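Local structure of flavodoxin, WrbA-like protein (Agrobacterium tumefaciens, 3D7N) at residues A[8-14]-A[33-39]; A[38-44]-A[71-76]; A[96-102]-A[151-156]. The protein probably binds FMN and, like WrbA-type quinone oxidoreductases, passes electrons from NAD(P)H to quinones. All coordinates share one frame; numbering follows the deposited sequence.

Interaction 1 of 3, residues A[8-14]-A[33-39]; sequences NTVVVYH and ATLHAID
Tyr13 carries its CG between its own backbone N and carbonyl carbon (chi1 70°), which folds the ring across to Ala37 on the neighbouring strand. Ala37 CA lies over one face of this ring, 4.2 Å from its centroid, in a CH-pi contact. Ala37 CB meets the far end of the ring, 3.6 Å from Tyr13 OH. Leu35 turns its CG anti to its carbonyl carbon (chi1 -84°), and its CD2 comes within 3.7 Å of Tyr13 CE2. The same methyl packs 3.8 Å from Val11 CG1, with the two side chains side by side. Val11 CG2 packs against Ala33 CB at 3.8 Å.

Strands 9-13 and 34-37 are parallel and begin and end a beta-alpha-beta unit whose helix is 19-31. Five backbone hydrogen bonds join the two segments. Val11 N gives to Thr34 O at 2.8 Å, and Val11 O accepts from His36 N at 2.7 Å. Tyr13 N gives to His36 O, and Tyr13 O accepts from Ile38 N.

The face with Val11, Tyr13 and Leu35 is turned to helix 19-31, where the Tyr13 ring meets that of His21. Val10, Val12 and His36 point to the other face. There Val10 and His36 touch helix 46-54, and Val12 touches both that helix and Phe76 of helix 71-79. At the end of the pair, Ile38 O sits in plane at the edge of the His14 ring, 3.6 Å from CD2.

Every hydrogen bond here is main chain to main chain, so the register rests on the backbone and the side chains add apolar contact.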
loop_
_atom_site.group_PDB
_atom_site.type_symbol
_atom_site.label_atom_id
_atom_site.label_comp_id
_atom_site.label_asym_id
_atom_site.label_seq_id
_atom_site.Cartn_x
_atom_site.Cartn_y
_atom_site.Cartn_z
ATOM N N ASN A 8 14.347 -4.002 27.008
ATOM C CA ASN A 8 14.943 -2.761 26.557
ATOM C C ASN A 8 14.310 -2.397 25.216
ATOM O O ASN A 8 14.460 -3.097 24.243
ATOM C CB ASN A 8 16.485 -2.900 26.447
ATOM C CG ASN A 8 17.155 -1.669 25.761
ATOM O OD1 ASN A 8 16.789 -0.499 26.046
ATOM N ND2 ASN A 8 18.132 -1.926 24.854
ATOM N N THR A 9 13.553 -1.313 25.217
ATOM C CA THR A 9 12.891 -0.767 24.050
ATOM C C THR A 9 13.590 0.518 23.663
ATOM O O THR A 9 13.960 1.295 24.508
ATOM C CB THR A 9 11.416 -0.512 24.334
ATOM O OG1 THR A 9 10.840 -1.736 24.780
ATOM C CG2 THR A 9 10.636 -0.017 23.036
ATOM N N VAL A 10 13.811 0.721 22.373
ATOM C CA VAL A 10 14.359 1.969 21.878
ATOM C C VAL A 10 13.350 2.645 20.976
ATOM O O VAL A 10 12.775 1.999 20.098
ATOM C CB VAL A 10 15.663 1.708 21.091
ATOM C CG1 VAL A 10 16.014 2.903 20.193
ATOM C CG2 VAL A 10 16.809 1.366 22.065
ATOM N N VAL A 11 13.097 3.929 21.203
ATOM C CA VAL A 11 12.319 4.727 20.261
ATOM C C VAL A 11 13.330 5.530 19.416
ATOM O O VAL A 11 14.130 6.347 19.975
ATOM C CB VAL A 11 11.323 5.643 20.977
ATOM C CG1 VAL A 11 10.723 6.627 19.997
ATOM C CG2 VAL A 11 10.259 4.814 21.690
ATOM N N VAL A 12 13.338 5.255 18.098
ATOM C CA VAL A 12 14.224 5.937 17.131
ATOM C C VAL A 12 13.302 6.711 16.191
ATOM O O VAL A 12 12.372 6.137 15.600
ATOM C CB VAL A 12 15.155 4.935 16.352
ATOM C CG1 VAL A 12 14.327 3.917 15.511
ATOM C CG2 VAL A 12 16.173 5.687 15.492
ATOM N N TYR A 13 13.488 8.023 16.110
ATOM C CA TYR A 13 12.480 8.864 15.460
ATOM C C TYR A 13 13.086 10.079 14.786
ATOM O O TYR A 13 14.141 10.592 15.190
ATOM C CB TYR A 13 11.453 9.364 16.516
ATOM C CG TYR A 13 12.054 10.379 17.474
ATOM C CD1 TYR A 13 11.875 11.749 17.278
ATOM C CD2 TYR A 13 12.865 9.971 18.534
ATOM C CE1 TYR A 13 12.501 12.702 18.127
ATOM C CE2 TYR A 13 13.474 10.925 19.408
ATOM C CZ TYR A 13 13.279 12.278 19.188
ATOM O OH TYR A 13 13.877 13.210 20.016
ATOM N N HIS A 14 12.364 10.580 13.801
ATOM C CA HIS A 14 12.653 11.896 13.241
ATOM C C HIS A 14 11.478 12.836 13.546
ATOM O O HIS A 14 10.328 12.420 13.449
ATOM C CB HIS A 14 12.930 11.801 11.714
ATOM C CG HIS A 14 13.062 13.134 11.065
ATOM N ND1 HIS A 14 12.077 13.666 10.263
ATOM C CD2 HIS A 14 14.015 14.093 11.177
ATOM C CE1 HIS A 14 12.435 14.882 9.876
ATOM N NE2 HIS A 14 13.604 15.167 10.424
ATOM N N ALA A 33 11.171 3.544 27.397
ATOM C CA ALA A 33 12.197 3.370 26.372
ATOM C C ALA A 33 13.245 4.448 26.481
ATOM O O ALA A 33 13.030 5.466 27.126
ATOM C CB ALA A 33 11.561 3.448 25.012
ATOM N N THR A 34 14.394 4.225 25.848
ATOM C CA THR A 34 15.313 5.320 25.582
ATOM C C THR A 34 14.952 5.906 24.201
ATOM O O THR A 34 14.336 5.237 23.350
ATOM C CB THR A 34 16.798 4.895 25.712
ATOM O OG1 THR A 34 17.061 3.812 24.827
ATOM C CG2 THR A 34 17.091 4.449 27.114
ATOM N N LEU A 35 15.278 7.177 24.033
ATOM C CA LEU A 35 14.927 7.949 22.873
ATOM C C LEU A 35 16.188 8.226 22.077
ATOM O O LEU A 35 17.240 8.583 22.657
ATOM C CB LEU A 35 14.312 9.276 23.276
ATOM C CG LEU A 35 12.827 9.329 23.611
ATOM C CD1 LEU A 35 12.549 10.636 24.345
ATOM C CD2 LEU A 35 12.051 9.223 22.365
ATOM N N HIS A 36 16.087 8.067 20.756
ATOM C CA HIS A 36 17.188 8.387 19.868
ATOM C C HIS A 36 16.679 9.103 18.638
ATOM O O HIS A 36 15.779 8.622 17.979
ATOM C CB HIS A 36 17.954 7.114 19.508
ATOM C CG HIS A 36 18.859 6.645 20.603
ATOM N ND1 HIS A 36 20.100 7.198 20.826
ATOM C CD2 HIS A 36 18.688 5.700 21.554
ATOM C CE1 HIS A 36 20.665 6.604 21.864
ATOM N NE2 HIS A 36 19.827 5.691 22.326
ATOM N N ALA A 37 17.266 10.256 18.342
ATOM C CA ALA A 37 16.718 11.172 17.357
ATOM C C ALA A 37 17.546 11.093 16.107
ATOM O O ALA A 37 18.746 11.267 16.190
ATOM C CB ALA A 37 16.734 12.599 17.898
ATOM N N ILE A 38 16.916 10.814 14.963
ATOM C CA ILE A 38 17.543 11.011 13.640
ATOM C C ILE A 38 17.574 12.512 13.437
ATOM O O ILE A 38 16.545 13.167 13.592
ATOM C CB ILE A 38 16.697 10.390 12.521
ATOM C CG1 ILE A 38 16.549 8.877 12.738
ATOM C CG2 ILE A 38 17.233 10.744 11.129
ATOM C CD1 ILE A 38 15.218 8.259 12.196
ATOM N N ASP A 39 18.744 13.079 13.141
ATOM C CA ASP A 39 18.848 14.535 13.029
ATOM C C ASP A 39 18.261 15.075 11.719
ATOM O O ASP A 39 17.766 14.311 10.882
ATOM C CB ASP A 39 20.284 15.011 13.302
ATOM C CG ASP A 39 21.277 14.571 12.243
ATOM O OD1 ASP A 39 20.851 14.293 11.092
ATOM O OD2 ASP A 39 22.496 14.534 12.564
#

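Interaction 2 of 3, residues A[38-44]-A[71-76]; sequences IDAEGNL and WQFKKF
Gln72 of helix 71-79 grips, and Lys75 more weakly meets, the carbonyls of a type I beta turn, Asp39 to Gly42, that follows strand 34-37 of the flavodoxin-like fold. Gln72 NE2 gives a hydrogen bond to Ala40 O at 2.9 Å (N-H...O angle 159°). The acceptor lies close to the amide plane of Gln72. The Gln72 chain bends at chi2 (97°), which carries the amide round to the turn. Lys75 NZ makes a weak hydrogen bond to Glu41 O at 3.3 Å, and the aliphatic part of Lys75 runs past Gly42 O. The Trp71 ring also meets the carbonyls of Ala40 and Glu41.

Gly42 brings the backbone close to the helix. Its CA is 3.9 Å from Gln72 CA, and its phi of 78° is one that glycine adopts easily.

At Ile38 and Leu44, to either end of the turn in sequence, the contact is apolar. Ile38 CD1 reaches both Phe73 CD1 and Phe76 CG, each at 3.7 Å. Leu44 lies alongside Phe76, with CD2 3.8 Å from Phe76 CE1. Behind them, Phe73 packs on helix 104-120, and the Phe76 ring meets that of Trp49.

On its outer side the helix faces the second subunit. Trp71 and Lys75 form cation-pi contacts there with Lys75 and Trp71 of that subunit, respectively. Lys75 thus serves both the turn and the subunit interface.

The turn has its own internal brace, an Asx turn at Asp39. One carboxylate oxygen takes two backbone N-H groups and so ties the loop to itself. Glu41 N and Asn43 N approach Asp39 OD1 from opposite faces of the carboxylate plane, each at 3.0 Å.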
loop_
_atom_site.group_PDB
_atom_site.type_symbol
_atom_site.label_atom_id
_atom_site.label_comp_id
_atom_site.label_asym_id
_atom_site.label_seq_id
_atom_site.Cartn_x
_atom_site.Cartn_y
_atom_site.Cartn_z
ATOM N N ILE A 38 16.916 10.814 14.963
ATOM C CA ILE A 38 17.543 11.011 13.640
ATOM C C ILE A 38 17.574 12.512 13.437
ATOM O O ILE A 38 16.545 13.167 13.592
ATOM C CB ILE A 38 16.697 10.390 12.521
ATOM C CG1 ILE A 38 16.549 8.877 12.738
ATOM C CG2 ILE A 38 17.233 10.744 11.129
ATOM C CD1 ILE A 38 15.218 8.259 12.196
ATOM N N ASP A 39 18.744 13.079 13.141
ATOM C CA ASP A 39 18.848 14.535 13.029
ATOM C C ASP A 39 18.261 15.075 11.719
ATOM O O ASP A 39 17.766 14.311 10.882
ATOM C CB ASP A 39 20.284 15.011 13.302
ATOM C CG ASP A 39 21.277 14.571 12.243
ATOM O OD1 ASP A 39 20.851 14.293 11.092
ATOM O OD2 ASP A 39 22.496 14.534 12.564
ATOM N N ALA A 40 18.296 16.393 11.561
ATOM C CA ALA A 40 17.669 17.073 10.424
ATOM C C ALA A 40 18.246 16.661 9.090
ATOM O O ALA A 40 17.639 16.932 8.044
ATOM C CB ALA A 40 17.783 18.587 10.570
ATOM N N GLU A 41 19.422 16.028 9.126
ATOM C CA GLU A 41 20.096 15.519 7.930
ATOM C C GLU A 41 19.961 14.001 7.694
ATOM O O GLU A 41 20.596 13.463 6.797
ATOM C CB GLU A 41 21.574 15.933 8.018
ATOM C CG GLU A 41 21.831 17.341 7.524
ATOM C CD GLU A 41 22.929 18.054 8.297
ATOM O OE1 GLU A 41 22.632 18.595 9.390
ATOM O OE2 GLU A 41 24.083 18.120 7.809
ATOM N N GLY A 42 19.135 13.317 8.496
ATOM C CA GLY A 42 18.915 11.868 8.361
ATOM C C GLY A 42 20.031 11.008 8.935
ATOM O O GLY A 42 20.317 9.914 8.454
ATOM N N ASN A 43 20.677 11.519 9.968
ATOM C CA ASN A 43 21.813 10.863 10.576
ATOM C C ASN A 43 21.469 10.476 12.014
ATOM O O ASN A 43 20.754 11.192 12.708
ATOM C CB ASN A 43 23.023 11.779 10.557
ATOM C CG ASN A 43 23.615 11.962 9.174
ATOM O OD1 ASN A 43 24.111 13.052 8.854
ATOM N ND2 ASN A 43 23.640 10.902 8.383
ATOM N N LEU A 44 21.940 9.304 12.413
ATOM C CA LEU A 44 21.777 8.816 13.762
ATOM C C LEU A 44 23.201 8.634 14.331
ATOM O O LEU A 44 24.125 8.219 13.635
ATOM C CB LEU A 44 20.992 7.503 13.753
ATOM C CG LEU A 44 20.589 6.925 15.108
ATOM C CD1 LEU A 44 19.661 7.896 15.837
ATOM C CD2 LEU A 44 19.930 5.561 14.925
ATOM N N TRP A 71 11.992 12.247 4.326
ATOM C CA TRP A 71 13.226 11.821 3.731
ATOM C C TRP A 71 14.295 11.485 4.768
ATOM O O TRP A 71 15.079 10.578 4.559
ATOM C CB TRP A 71 13.749 12.824 2.722
ATOM C CG TRP A 71 14.357 14.099 3.254
ATOM C CD1 TRP A 71 13.751 15.319 3.337
ATOM C CD2 TRP A 71 15.701 14.283 3.705
ATOM N NE1 TRP A 71 14.626 16.242 3.821
ATOM C CE2 TRP A 71 15.832 15.638 4.066
ATOM C CE3 TRP A 71 16.814 13.428 3.853
ATOM C CZ2 TRP A 71 17.039 16.174 4.561
ATOM C CZ3 TRP A 71 17.991 13.953 4.361
ATOM C CH2 TRP A 71 18.102 15.318 4.690
ATOM N N GLN A 72 14.305 12.205 5.879
ATOM C CA GLN A 72 15.252 11.963 6.938
ATOM C C GLN A 72 15.036 10.585 7.542
ATOM O O GLN A 72 15.980 9.868 7.761
ATOM C CB GLN A 72 15.138 13.042 8.029
ATOM C CG GLN A 72 15.678 14.422 7.642
ATOM C CD GLN A 72 14.576 15.374 7.162
ATOM O OE1 GLN A 72 13.511 14.955 6.700
ATOM N NE2 GLN A 72 14.851 16.652 7.242
ATOM N N PHE A 73 13.788 10.205 7.819
ATOM C CA PHE A 73 13.528 8.816 8.245
ATOM C C PHE A 73 13.974 7.762 7.226
ATOM O O PHE A 73 14.588 6.786 7.603
ATOM C CB PHE A 73 12.087 8.542 8.639
ATOM C CG PHE A 73 11.911 7.179 9.253
ATOM C CD1 PHE A 73 12.137 6.980 10.580
ATOM C CD2 PHE A 73 11.623 6.093 8.474
ATOM C CE1 PHE A 73 12.023 5.758 11.120
ATOM C CE2 PHE A 73 11.509 4.853 9.027
ATOM C CZ PHE A 73 11.704 4.696 10.339
ATOM N N LYS A 74 13.691 7.965 5.945
ATOM C CA LYS A 74 14.026 6.978 4.899
ATOM C C LYS A 74 15.552 6.872 4.744
ATOM O O LYS A 74 16.095 5.791 4.640
ATOM C CB LYS A 74 13.312 7.345 3.591
ATOM C CG LYS A 74 13.456 6.358 2.470
ATOM C CD LYS A 74 12.967 4.954 2.868
ATOM C CE LYS A 74 12.875 4.006 1.696
ATOM N NZ LYS A 74 14.159 3.926 0.908
ATOM N N LYS A 75 16.265 7.991 4.817
ATOM C CA LYS A 75 17.745 7.963 4.862
ATOM C C LYS A 75 18.292 7.101 6.004
ATOM O O LYS A 75 19.310 6.420 5.871
ATOM C CB LYS A 75 18.310 9.375 5.011
ATOM C CG LYS A 75 19.852 9.421 4.975
ATOM C CD LYS A 75 20.350 10.812 4.662
ATOM C CE LYS A 75 21.840 10.851 4.353
ATOM N NZ LYS A 75 22.647 11.169 5.543
ATOM N N PHE A 76 17.648 7.170 7.147
ATOM C CA PHE A 76 17.999 6.286 8.242
ATOM C C PHE A 76 17.639 4.834 7.928
ATOM O O PHE A 76 18.432 3.917 8.250
ATOM C CB PHE A 76 17.322 6.717 9.545
ATOM C CG PHE A 76 17.061 5.593 10.464
ATOM C CD1 PHE A 76 18.065 5.133 11.325
ATOM C CD2 PHE A 76 15.811 4.970 10.482
ATOM C CE1 PHE A 76 17.836 4.047 12.184
ATOM C CE2 PHE A 76 15.560 3.893 11.345
ATOM C CZ PHE A 76 16.578 3.410 12.177
#

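Interaction 3 of 3, residues A[96-102]-A[151-156]; sequences GFTNSAS and APMAQS
Ala154 O accepts from Ser100 N at 3.1 Å, with a C=O...N angle of 168°, and takes a weak second bond from Lys107 NZ of helix 104-120. This joins strand 93-100 of the flavodoxin-like sheet to the short parallel strand 153-155. The pairing is loose. Thr98 N to Pro152 O and Ala154 N to Thr98 O are both weak hydrogen bonds, at 3.3 and 3.2 Å.

Lys107 also bonds to Ser100 OG and Ser102 O, so one ammonium group reaches both segments, 151-156 only weakly. Ser100 OG in turn accepts from Ser102 N in an ST turn, which shapes the chain as it leaves the strand.

On one face the side chains of Thr98 and Met153, a selenomethionine, lie side by side, with Thr98 CG2 4.1 Å from Met153 CB. The hydroxyl of Thr98 is held from strand 57-65, by Thr62 O and Thr64 OG1. On the other face Asn99 sits next to Ala154, and its OD1 is 2.9 Å from Ser156 OG. That hydroxyl also has His19 ND1 within weak bonding range.

In flavodoxin-like proteins FMN binds at the C-terminal ends of the strands, the end where Ser100 and Ser156 lie here. At the start of the pair, the Pro152 ring packs on Phe97, with Pro152 CG 4.0 Å from Phe97 CB.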
loop_
_atom_site.group_PDB
_atom_site.type_symbol
_atom_site.label_atom_id
_atom_site.label_comp_id
_atom_site.label_asym_id
_atom_site.label_seq_id
_atom_site.Cartn_x
_atom_site.Cartn_y
_atom_site.Cartn_z
ATOM N N GLY A 96 5.557 1.185 15.413
ATOM C CA GLY A 96 5.772 2.455 14.746
ATOM C C GLY A 96 4.747 3.483 15.141
ATOM O O GLY A 96 3.740 3.162 15.780
ATOM N N PHE A 97 5.017 4.722 14.756
ATOM C CA PHE A 97 4.030 5.753 14.836
ATOM C C PHE A 97 4.294 6.883 13.872
ATOM O O PHE A 97 5.393 7.076 13.404
ATOM C CB PHE A 97 3.947 6.299 16.275
ATOM C CG PHE A 97 5.257 6.766 16.829
ATOM C CD1 PHE A 97 5.588 8.105 16.809
ATOM C CD2 PHE A 97 6.154 5.860 17.379
ATOM C CE1 PHE A 97 6.815 8.520 17.304
ATOM C CE2 PHE A 97 7.362 6.275 17.847
ATOM C CZ PHE A 97 7.686 7.610 17.813
ATOM N N THR A 98 3.251 7.649 13.612
ATOM C CA THR A 98 3.344 8.771 12.718
ATOM C C THR A 98 2.343 9.839 13.118
ATOM O O THR A 98 1.443 9.611 13.885
ATOM C CB THR A 98 3.194 8.352 11.199
ATOM O OG1 THR A 98 3.707 9.414 10.364
ATOM C CG2 THR A 98 1.718 8.019 10.798
ATOM N N ASN A 99 2.529 11.035 12.567
ATOM C CA ASN A 99 1.646 12.158 12.857
ATOM C C ASN A 99 1.743 13.254 11.800
ATOM O O ASN A 99 2.838 13.681 11.435
ATOM C CB ASN A 99 1.949 12.733 14.241
ATOM C CG ASN A 99 3.238 13.531 14.271
ATOM O OD1 ASN A 99 3.223 14.761 14.207
ATOM N ND2 ASN A 99 4.364 12.833 14.369
ATOM N N SER A 100 0.647 13.705 11.249
ATOM C CA SER A 100 0.780 14.784 10.300
ATOM C C SER A 100 -0.258 15.843 10.553
ATOM O O SER A 100 -1.023 15.761 11.479
ATOM C CB SER A 100 0.665 14.282 8.873
ATOM O OG SER A 100 -0.677 14.190 8.484
ATOM N N ALA A 101 -0.282 16.829 9.684
ATOM C CA ALA A 101 -1.196 17.920 9.803
ATOM C C ALA A 101 -2.525 17.655 9.134
ATOM O O ALA A 101 -3.361 18.525 9.099
ATOM C CB ALA A 101 -0.572 19.123 9.215
ATOM N N SER A 102 -2.736 16.467 8.592
ATOM C CA SER A 102 -3.943 16.250 7.810
ATOM C C SER A 102 -4.565 14.863 7.877
ATOM O O SER A 102 -4.748 14.303 8.939
ATOM C CB SER A 102 -3.661 16.598 6.360
ATOM O OG SER A 102 -2.415 17.254 6.246
ATOM N N ALA A 151 -0.923 0.769 14.126
ATOM C CA ALA A 151 0.010 1.524 14.930
ATOM C C ALA A 151 -0.663 2.902 15.158
ATOM O O ALA A 151 -1.601 3.230 14.477
ATOM C CB ALA A 151 1.336 1.685 14.192
ATOM N N PRO A 152 -0.177 3.691 16.074
ATOM C CA PRO A 152 -0.812 4.958 16.328
ATOM C C PRO A 152 -0.539 5.966 15.243
ATOM O O PRO A 152 0.539 6.045 14.743
ATOM C CB PRO A 152 -0.186 5.395 17.634
ATOM C CG PRO A 152 0.815 4.469 17.923
ATOM C CD PRO A 152 0.568 3.241 17.236
HETATM N N MSE A 153 -1.556 6.711 14.873
HETATM C CA MSE A 153 -1.405 7.855 14.015
HETATM C C MSE A 153 -2.135 9.010 14.655
HETATM O O MSE A 153 -3.049 8.822 15.423
HETATM C CB MSE A 153 -1.911 7.577 12.618
HETATM C CG MSE A 153 -3.268 7.022 12.548
HETATM SE SE MSE A 153 -3.934 6.867 10.775
HETATM C CE MSE A 153 -3.130 5.240 10.303
ATOM N N ALA A 154 -1.694 10.215 14.374
ATOM C CA ALA A 154 -2.194 11.371 15.084
ATOM C C ALA A 154 -2.221 12.642 14.252
ATOM O O ALA A 154 -1.485 12.812 13.312
ATOM C CB ALA A 154 -1.390 11.589 16.303
ATOM N N GLN A 155 -3.102 13.535 14.657
ATOM C CA GLN A 155 -3.303 14.870 14.078
ATOM C C GLN A 155 -2.253 15.888 14.602
ATOM O O GLN A 155 -1.844 15.834 15.777
ATOM C CB GLN A 155 -4.725 15.345 14.450
ATOM C CG GLN A 155 -5.106 16.784 14.000
ATOM C CD GLN A 155 -4.878 17.021 12.503
ATOM O OE1 GLN A 155 -4.652 16.056 11.722
ATOM N NE2 GLN A 155 -4.930 18.302 12.092
ATOM N N SER A 156 -1.835 16.815 13.730
ATOM C CA SER A 156 -0.997 17.983 14.107
ATOM C C SER A 156 -1.569 19.299 13.525
ATOM O O SER A 156 -2.443 19.972 14.116
ATOM C CB SER A 156 0.444 17.792 13.605
ATOM O OG SER A 156 1.056 16.622 14.137
#

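In the fold
Interactions 1 and 3 are parallel strand pairs of one sheet, their centres about 17 Å apart. They touch through Val11 and Phe97. Interaction 1 has regular backbone bonds, whereas interaction 3 joins a short strand by mostly weak bonds, with Lys107 reaching both segments. Interaction 2 instead sets a turn on a helix, using side-chain donors and backbone acceptors. It follows interaction 1, shares Ile38 and Asp39 with it, and touches it where Val12 meets Leu44 and Phe76. All three are partly buried, interaction 1 nearest the chain centre and interaction 2 farthest. Interaction 1 meets no other subunit, interaction 2 borders the second, and interaction 3 reaches the third through Met153.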